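Local coordinates for glyoxalase-related enzyme (Fulvimarina pelagi, PDB 3BQX), which is of unknown function but belongs to the glyoxalase-related vicinal oxygen chelate (VOC) superfamily, whose members are typically metal-dependent enzymes, at residues A72-L86 against I120-A133. Numbering follows the deposited sequence.
Sequences ALAHNVRAETEVAPL and IWEIAFNPVWPIGA
One water is gripped from three sides where N76 meets the 126-129 turn: it accepts from N76 ND2 at 3.0 Å and donates to N126 O and W129 O, each at 2.7 Å. It lies just past the end of a parallel strand pair, 72-76 beside 120-125, that closes a βαβββ module of the VOC fold. A second water accepts from N126 N while donating to V77 O, both at 2.7 Å.

The ladder of the pair alternates between the strands, from L73 N to I120 O up to V77 N to A124 O, all near-linear at 163° or more. A72, L73 and A74 also pair with an antiparallel strand of the second subunit, which continues the sheet across the interface.

On the face with L73, W121, H75 and I123, L73 CB sits over the six-membered ring of W121, 3.8 Å from its centroid, while CD1 covers CZ2; the indole NE1 hydrogen-bonds to Y23 OH. Helix 83-92 packs on the same face, V83 CG1 and L86 CD2 meeting I123 CG2. With CG anti to the backbone N (chi1 169°), the F125 ring is turned against E80, whose N stands 3.4 Å above the centre of one ring face; P127 CD lies over the rim of the opposite face.

Farther on, the guanidinium of R78 holds two successive carbonyls: NH2 reaches G132 O at 2.8 Å and NH1 reaches I131 O at 3.0 Å. Both oxygens lie in the guanidinium plane, yet each nitrogen stands at least 40° out of its acceptor's carbonyl plane, so neither bond uses a lone pair. An arm extended from CG to NE carries the group there, and I131 CG2 lies over one of its faces.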
ATOM      1  N   ALA A  72      -1.750   5.908   4.153  1.00 12.32           N
ATOM      2  CA  ALA A  72      -2.815   6.378   3.285  1.00 11.80           C
ATOM      3  C   ALA A  72      -2.509   5.932   1.866  1.00 11.39           C
ATOM      4  O   ALA A  72      -1.358   5.974   1.434  1.00 12.27           O
ATOM      5  CB  ALA A  72      -2.914   7.894   3.340  1.00 12.64           C
ATOM      6  N   LEU A  73      -3.536   5.482   1.154  1.00  9.02           N
ATOM      7  CA  LEU A  73      -3.384   5.067  -0.239  1.00  8.92           C
ATOM      8  C   LEU A  73      -4.026   6.148  -1.094  1.00  9.99           C
ATOM      9  O   LEU A  73      -5.144   6.569  -0.822  1.00 11.70           O
ATOM     10  CB  LEU A  73      -4.097   3.739  -0.495  1.00  9.56           C
ATOM     11  CG  LEU A  73      -3.605   2.574   0.361  1.00  7.80           C
ATOM     12  CD1 LEU A  73      -4.414   1.339   0.041  1.00  9.10           C
ATOM     13  CD2 LEU A  73      -2.124   2.328   0.103  1.00 12.56           C
ATOM     14  N   ALA A  74      -3.342   6.594  -2.138  1.00 10.07           N
ATOM     15  CA  ALA A  74      -3.898   7.634  -2.987  1.00 11.21           C
ATOM     16  C   ALA A  74      -4.323   7.093  -4.340  1.00 11.38           C
ATOM     17  O   ALA A  74      -3.684   6.191  -4.887  1.00 11.27           O
ATOM     18  CB  ALA A  74      -2.872   8.751  -3.176  1.00 10.85           C
ATOM     19  N   HIS A  75      -5.427   7.634  -4.851  1.00 11.12           N
ATOM     20  CA  HIS A  75      -5.945   7.298  -6.171  1.00 11.26           C
ATOM     21  C   HIS A  75      -5.954   8.642  -6.887  1.00 11.05           C
ATOM     22  O   HIS A  75      -6.616   9.577  -6.437  1.00 13.07           O
ATOM     23  CB  HIS A  75      -7.372   6.739  -6.098  1.00 11.30           C
ATOM     24  CG  HIS A  75      -7.976   6.463  -7.442  1.00 13.11           C
ATOM     25  ND1 HIS A  75      -8.789   7.360  -8.103  1.00 14.80           N
ATOM     26  CD2 HIS A  75      -7.835   5.404  -8.273  1.00 12.80           C
ATOM     27  CE1 HIS A  75      -9.123   6.865  -9.282  1.00 15.48           C
ATOM     28  NE2 HIS A  75      -8.555   5.678  -9.410  1.00 18.21           N
ATOM     29  N   ASN A  76      -5.198   8.749  -7.974  1.00 10.32           N
ATOM     30  CA  ASN A  76      -5.112   9.992  -8.737  1.00 10.92           C
ATOM     31  C   ASN A  76      -6.023   9.992  -9.960  1.00 13.15           C
ATOM     32  O   ASN A  76      -6.034   9.043 -10.742  1.00 13.99           O
ATOM     33  CB  ASN A  76      -3.661  10.237  -9.160  1.00 10.36           C
ATOM     34  CG  ASN A  76      -2.787  10.706  -8.010  1.00  8.87           C
ATOM     35  OD1 ASN A  76      -3.139  10.540  -6.838  1.00 10.67           O
ATOM     36  ND2 ASN A  76      -1.637  11.287  -8.341  1.00 11.74           N
ATOM     37  N   VAL A  77      -6.776  11.075 -10.122  1.00 12.65           N
ATOM     38  CA  VAL A  77      -7.716  11.209 -11.233  1.00 14.31           C
ATOM     39  C   VAL A  77      -7.163  12.073 -12.360  1.00 15.53           C
ATOM     40  O   VAL A  77      -6.209  12.825 -12.163  1.00 15.66           O
ATOM     41  CB  VAL A  77      -9.055  11.792 -10.736  1.00 14.97           C
ATOM     42  CG1 VAL A  77      -9.630  10.884  -9.654  1.00 14.15           C
ATOM     43  CG2 VAL A  77      -8.844  13.196 -10.191  1.00 15.06           C
ATOM     44  N   ARG A  78      -7.781  11.979 -13.537  1.00 16.80           N
ATOM     45  CA  ARG A  78      -7.313  12.721 -14.705  1.00 18.38           C
ATOM     46  C   ARG A  78      -7.819  14.158 -14.869  1.00 18.60           C
ATOM     47  O   ARG A  78      -7.395  14.857 -15.789  1.00 20.69           O
ATOM     48  CB  ARG A  78      -7.614  11.920 -15.977  1.00 19.17           C
ATOM     49  CG  ARG A  78      -6.878  10.586 -16.051  1.00 19.41           C
ATOM     50  CD  ARG A  78      -7.125   9.892 -17.382  1.00 19.15           C
ATOM     51  NE  ARG A  78      -6.509   8.567 -17.449  1.00 19.40           N
ATOM     52  CZ  ARG A  78      -5.202   8.347 -17.568  1.00 21.28           C
ATOM     53  NH1 ARG A  78      -4.354   9.365 -17.638  1.00 20.35           N
ATOM     54  NH2 ARG A  78      -4.745   7.104 -17.621  1.00 23.02           N
ATOM     55  N   ALA A  79      -8.702  14.605 -13.985  1.00 18.18           N
ATOM     56  CA  ALA A  79      -9.223  15.968 -14.057  1.00 18.28           C
ATOM     57  C   ALA A  79      -9.731  16.410 -12.690  1.00 19.17           C
ATOM     58  O   ALA A  79     -10.269  15.604 -11.935  1.00 18.54           O
ATOM     59  CB  ALA A  79     -10.340  16.054 -15.096  1.00 16.92           C
ATOM     60  N   GLU A  80      -9.573  17.695 -12.378  1.00 21.16           N
ATOM     61  CA  GLU A  80     -10.004  18.216 -11.084  1.00 22.98           C
ATOM     62  C   GLU A  80     -11.478  17.969 -10.811  1.00 23.25           C
ATOM     63  O   GLU A  80     -11.875  17.793  -9.662  1.00 23.75           O
ATOM     64  CB  GLU A  80      -9.721  19.717 -10.986  1.00 25.27           C
ATOM     65  CG  GLU A  80      -9.690  20.240  -9.566  1.00 27.59           C
ATOM     66  CD  GLU A  80      -9.282  21.698  -9.484  1.00 29.03           C
ATOM     67  OE1 GLU A  80      -8.257  22.067 -10.097  1.00 29.17           O
ATOM     68  OE2 GLU A  80      -9.982  22.471  -8.797  1.00 30.19           O
ATOM     69  N   THR A  81     -12.283  17.951 -11.869  1.00 23.99           N
ATOM     70  CA  THR A  81     -13.719  17.734 -11.737  1.00 23.98           C
ATOM     71  C   THR A  81     -14.096  16.317 -11.330  1.00 23.46           C
ATOM     72  O   THR A  81     -15.266  16.034 -11.083  1.00 24.86           O
ATOM     73  CB  THR A  81     -14.458  18.039 -13.053  1.00 24.73           C
ATOM     74  OG1 THR A  81     -13.930  17.213 -14.099  1.00 26.20           O
ATOM     75  CG2 THR A  81     -14.301  19.497 -13.427  1.00 26.29           C
ATOM     76  N   GLU A  82     -13.113  15.425 -11.263  1.00 21.97           N
ATOM     77  CA  GLU A  82     -13.385  14.040 -10.900  1.00 20.31           C
ATOM     78  C   GLU A  82     -13.236  13.747  -9.419  1.00 18.27           C
ATOM     79  O   GLU A  82     -13.782  12.765  -8.917  1.00 18.15           O
ATOM     80  CB  GLU A  82     -12.468  13.097 -11.677  1.00 20.44           C
ATOM     81  CG  GLU A  82     -12.666  13.190 -13.161  1.00 23.55           C
ATOM     82  CD  GLU A  82     -14.132  13.162 -13.517  1.00 25.45           C
ATOM     83  OE1 GLU A  82     -14.748  12.078 -13.448  1.00 24.38           O
ATOM     84  OE2 GLU A  82     -14.670  14.239 -13.847  1.00 25.89           O
ATOM     85  N   VAL A  83     -12.498  14.598  -8.716  1.00 18.64           N
ATOM     86  CA  VAL A  83     -12.266  14.384  -7.300  1.00 17.19           C
ATOM     87  C   VAL A  83     -13.541  14.337  -6.466  1.00 18.45           C
ATOM     88  O   VAL A  83     -13.826  13.333  -5.819  1.00 17.18           O
ATOM     89  CB  VAL A  83     -11.329  15.460  -6.722  1.00 16.51           C
ATOM     90  CG1 VAL A  83     -11.101  15.207  -5.237  1.00 17.10           C
ATOM     91  CG2 VAL A  83      -9.999  15.442  -7.469  1.00 17.32           C
ATOM     92  N   ALA A  84     -14.308  15.422  -6.491  1.00 19.47           N
ATOM     93  CA  ALA A  84     -15.542  15.500  -5.719  1.00 20.04           C
ATOM     94  C   ALA A  84     -16.545  14.379  -6.007  1.00 18.84           C
ATOM     95  O   ALA A  84     -17.042  13.737  -5.081  1.00 19.57           O
ATOM     96  CB  ALA A  84     -16.205  16.860  -5.934  1.00 20.50           C
ATOM     97  N   PRO A  85     -16.870  14.143  -7.291  1.00 20.11           N
ATOM     98  CA  PRO A  85     -17.825  13.084  -7.637  1.00 19.76           C
ATOM     99  C   PRO A  85     -17.418  11.700  -7.128  1.00 19.59           C
ATOM    100  O   PRO A  85     -18.235  10.978  -6.558  1.00 19.29           O
ATOM    101  CB  PRO A  85     -17.872  13.146  -9.160  1.00 21.54           C
ATOM    102  CG  PRO A  85     -17.644  14.594  -9.436  1.00 21.88           C
ATOM    103  CD  PRO A  85     -16.519  14.934  -8.483  1.00 20.52           C
ATOM    104  N   LEU A  86     -16.156  11.336  -7.338  1.00 19.28           N
ATOM    105  CA  LEU A  86     -15.669  10.038  -6.891  1.00 18.94           C
ATOM    106  C   LEU A  86     -15.794   9.915  -5.376  1.00 17.31           C
ATOM    107  O   LEU A  86     -16.239   8.892  -4.863  1.00 16.31           O
ATOM    108  CB  LEU A  86     -14.213   9.835  -7.328  1.00 18.09           C
ATOM    109  CG  LEU A  86     -13.515   8.566  -6.815  1.00 16.52           C
ATOM    110  CD1 LEU A  86     -14.395   7.342  -7.048  1.00 16.07           C
ATOM    111  CD2 LEU A  86     -12.174   8.404  -7.515  1.00 16.96           C
ATOM    112  N   ILE A 120      -7.353   4.663   5.159  1.00 11.38           N
ATOM    113  CA  ILE A 120      -7.439   5.963   4.517  1.00 11.40           C
ATOM    114  C   ILE A 120      -7.093   6.035   3.037  1.00 11.30           C
ATOM    115  O   ILE A 120      -6.035   5.568   2.599  1.00 10.91           O
ATOM    116  CB  ILE A 120      -6.543   6.980   5.258  1.00 10.34           C
ATOM    117  CG1 ILE A 120      -6.973   7.066   6.727  1.00 12.26           C
ATOM    118  CG2 ILE A 120      -6.624   8.335   4.584  1.00 10.61           C
ATOM    119  CD1 ILE A 120      -6.047   7.911   7.586  1.00 13.37           C
ATOM    120  N   TRP A 121      -7.997   6.633   2.268  1.00 11.04           N
ATOM    121  CA  TRP A 121      -7.784   6.823   0.847  1.00 10.75           C
ATOM    122  C   TRP A 121      -7.754   8.301   0.522  1.00 12.13           C
ATOM    123  O   TRP A 121      -8.602   9.068   0.988  1.00 11.94           O
ATOM    124  CB  TRP A 121      -8.903   6.187   0.017  1.00 11.48           C
ATOM    125  CG  TRP A 121      -8.764   4.727  -0.169  1.00  9.29           C
ATOM    126  CD1 TRP A 121      -9.248   3.747   0.643  1.00  9.49           C
ATOM    127  CD2 TRP A 121      -8.049   4.067  -1.219  1.00  9.60           C
ATOM    128  NE1 TRP A 121      -8.876   2.507   0.168  1.00  9.68           N
ATOM    129  CE2 TRP A 121      -8.142   2.680  -0.975  1.00  8.95           C
ATOM    130  CE3 TRP A 121      -7.340   4.514  -2.344  1.00  9.16           C
ATOM    131  CZ2 TRP A 121      -7.549   1.731  -1.813  1.00  8.38           C
ATOM    132  CZ3 TRP A 121      -6.747   3.561  -3.179  1.00  8.55           C
ATOM    133  CH2 TRP A 121      -6.860   2.192  -2.906  1.00 10.30           C
ATOM    134  N   GLU A 122      -6.768   8.713  -0.261  1.00 11.56           N
ATOM    135  CA  GLU A 122      -6.696  10.089  -0.707  1.00 10.28           C
ATOM    136  C   GLU A 122      -7.177  10.070  -2.151  1.00 12.29           C
ATOM    137  O   GLU A 122      -6.734   9.233  -2.936  1.00 11.86           O
ATOM    138  CB  GLU A 122      -5.262  10.625  -0.679  1.00 11.98           C
ATOM    139  CG  GLU A 122      -5.136  11.996  -1.355  1.00 13.94           C
ATOM    140  CD  GLU A 122      -3.721  12.522  -1.367  1.00 15.09           C
ATOM    141  OE1 GLU A 122      -2.787  11.704  -1.238  1.00 17.19           O
ATOM    142  OE2 GLU A 122      -3.540  13.751  -1.525  1.00 15.16           O
ATOM    143  N   ILE A 123      -8.115  10.949  -2.491  1.00 11.76           N
ATOM    144  CA  ILE A 123      -8.583  11.053  -3.864  1.00 12.68           C
ATOM    145  C   ILE A 123      -7.968  12.371  -4.288  1.00 12.92           C
ATOM    146  O   ILE A 123      -8.280  13.421  -3.726  1.00 13.81           O
ATOM    147  CB  ILE A 123     -10.117  11.109  -3.962  1.00 12.89           C
ATOM    148  CG1 ILE A 123     -10.723   9.867  -3.296  1.00 13.35           C
ATOM    149  CG2 ILE A 123     -10.536  11.193  -5.419  1.00 13.26           C
ATOM    150  CD1 ILE A 123     -10.201   8.544  -3.833  1.00 15.83           C
ATOM    151  N   ALA A 124      -7.086  12.321  -5.275  1.00 12.37           N
ATOM    152  CA  ALA A 124      -6.382  13.522  -5.676  1.00 12.69           C
ATOM    153  C   ALA A 124      -6.223  13.773  -7.156  1.00 13.33           C
ATOM    154  O   ALA A 124      -6.205  12.850  -7.969  1.00 14.15           O
ATOM    155  CB  ALA A 124      -4.993  13.518  -5.031  1.00 16.29           C
ATOM    156  N   PHE A 125      -6.107  15.055  -7.482  1.00 14.63           N
ATOM    157  CA  PHE A 125      -5.847  15.500  -8.837  1.00 14.77           C
ATOM    158  C   PHE A 125      -4.486  16.183  -8.733  1.00 16.63           C
ATOM    159  O   PHE A 125      -4.361  17.223  -8.090  1.00 18.60           O
ATOM    160  CB  PHE A 125      -6.891  16.511  -9.318  1.00 15.43           C
ATOM    161  CG  PHE A 125      -6.511  17.196 -10.603  1.00 16.21           C
ATOM    162  CD1 PHE A 125      -6.311  16.460 -11.767  1.00 16.16           C
ATOM    163  CD2 PHE A 125      -6.318  18.573 -10.641  1.00 16.69           C
ATOM    164  CE1 PHE A 125      -5.919  17.085 -12.952  1.00 17.06           C
ATOM    165  CE2 PHE A 125      -5.926  19.209 -11.819  1.00 18.64           C
ATOM    166  CZ  PHE A 125      -5.727  18.465 -12.975  1.00 18.26           C
ATOM    167  N   ASN A 126      -3.463  15.568  -9.318  1.00 17.23           N
ATOM    168  CA  ASN A 126      -2.113  16.123  -9.305  1.00 19.24           C
ATOM    169  C   ASN A 126      -1.607  16.045 -10.740  1.00 19.09           C
ATOM    170  O   ASN A 126      -1.024  15.042 -11.155  1.00 19.38           O
ATOM    171  CB  ASN A 126      -1.196  15.307  -8.392  1.00 21.19           C
ATOM    172  CG  ASN A 126       0.145  15.977  -8.176  1.00 23.53           C
ATOM    173  OD1 ASN A 126       0.681  16.619  -9.081  1.00 24.56           O
ATOM    174  ND2 ASN A 126       0.700  15.825  -6.980  1.00 26.11           N
ATOM    175  N   PRO A 127      -1.813  17.118 -11.517  1.00 19.31           N
ATOM    176  CA  PRO A 127      -1.396  17.190 -12.920  1.00 20.28           C
ATOM    177  C   PRO A 127       0.102  17.083 -13.199  1.00 19.74           C
ATOM    178  O   PRO A 127       0.506  16.840 -14.336  1.00 22.07           O
ATOM    179  CB  PRO A 127      -1.970  18.529 -13.371  1.00 20.31           C
ATOM    180  CG  PRO A 127      -1.835  19.361 -12.143  1.00 20.77           C
ATOM    181  CD  PRO A 127      -2.338  18.419 -11.064  1.00 20.04           C
ATOM    182  N   VAL A 128       0.925  17.262 -12.171  1.00 17.90           N
ATOM    183  CA  VAL A 128       2.367  17.194 -12.350  1.00 18.80           C
ATOM    184  C   VAL A 128       2.884  15.772 -12.559  1.00 16.83           C
ATOM    185  O   VAL A 128       3.882  15.568 -13.251  1.00 17.50           O
ATOM    186  CB  VAL A 128       3.098  17.836 -11.149  1.00 19.22           C
ATOM    187  CG1 VAL A 128       4.598  17.813 -11.375  1.00 20.07           C
ATOM    188  CG2 VAL A 128       2.615  19.270 -10.958  1.00 20.28           C
ATOM    189  N   TRP A 129       2.204  14.791 -11.970  1.00 16.78           N
ATOM    190  CA  TRP A 129       2.609  13.387 -12.098  1.00 16.76           C
ATOM    191  C   TRP A 129       1.831  12.681 -13.211  1.00 15.41           C
ATOM    192  O   TRP A 129       0.615  12.506 -13.127  1.00 16.27           O
ATOM    193  CB  TRP A 129       2.372  12.644 -10.781  1.00 16.26           C
ATOM    194  CG  TRP A 129       3.188  13.127  -9.622  1.00 16.38           C
ATOM    195  CD1 TRP A 129       3.873  14.307  -9.523  1.00 17.67           C
ATOM    196  CD2 TRP A 129       3.343  12.467  -8.361  1.00 17.06           C
ATOM    197  NE1 TRP A 129       4.441  14.421  -8.272  1.00 18.15           N
ATOM    198  CE2 TRP A 129       4.129  13.306  -7.541  1.00 17.74           C
ATOM    199  CE3 TRP A 129       2.892  11.243  -7.845  1.00 18.72           C
ATOM    200  CZ2 TRP A 129       4.473  12.962  -6.230  1.00 20.40           C
ATOM    201  CZ3 TRP A 129       3.236  10.900  -6.539  1.00 19.70           C
ATOM    202  CH2 TRP A 129       4.019  11.759  -5.749  1.00 18.44           C
ATOM    203  N   PRO A 130       2.532  12.257 -14.269  1.00 16.90           N
ATOM    204  CA  PRO A 130       1.891  11.570 -15.395  1.00 16.63           C
ATOM    205  C   PRO A 130       1.198  10.256 -15.024  1.00 16.94           C
ATOM    206  O   PRO A 130       1.705   9.478 -14.212  1.00 15.19           O
ATOM    207  CB  PRO A 130       3.052  11.343 -16.363  1.00 17.63           C
ATOM    208  CG  PRO A 130       3.971  12.483 -16.068  1.00 18.38           C
ATOM    209  CD  PRO A 130       3.947  12.539 -14.563  1.00 16.83           C
ATOM    210  N   ILE A 131       0.032  10.025 -15.623  1.00 15.93           N
ATOM    211  CA  ILE A 131      -0.730   8.798 -15.413  1.00 16.18           C
ATOM    212  C   ILE A 131      -0.785   8.116 -16.780  1.00 17.39           C
ATOM    213  O   ILE A 131      -1.395   8.637 -17.717  1.00 17.79           O
ATOM    214  CB  ILE A 131      -2.172   9.084 -14.939  1.00 14.17           C
ATOM    215  CG1 ILE A 131      -2.155   9.890 -13.637  1.00 15.21           C
ATOM    216  CG2 ILE A 131      -2.921   7.775 -14.736  1.00 17.16           C
ATOM    217  CD1 ILE A 131      -3.546  10.240 -13.111  1.00 16.61           C
ATOM    218  N   GLY A 132      -0.135   6.959 -16.890  1.00 17.88           N
ATOM    219  CA  GLY A 132      -0.090   6.230 -18.147  1.00 20.67           C
ATOM    220  C   GLY A 132      -1.384   5.600 -18.622  1.00 21.49           C
ATOM    221  O   GLY A 132      -2.399   5.612 -17.924  1.00 21.37           O
ATOM    222  N   ALA A 133      -1.333   5.029 -19.823  1.00 24.30           N
ATOM    223  CA  ALA A 133      -2.490   4.384 -20.435  1.00 25.29           C
ATOM    224  C   ALA A 133      -3.195   3.402 -19.505  1.00 26.51           C
ATOM    225  O   ALA A 133      -4.424   3.370 -19.443  1.00 27.43           O
ATOM    226  CB  ALA A 133      -2.072   3.679 -21.721  1.00 25.47           C
TER
HETATM  227  O   HOH W   1      -1.212  12.310 -11.126  1.00 16.54           O
HETATM  228  O   HOH W   2      -3.941  13.399 -10.844  1.00 18.34           O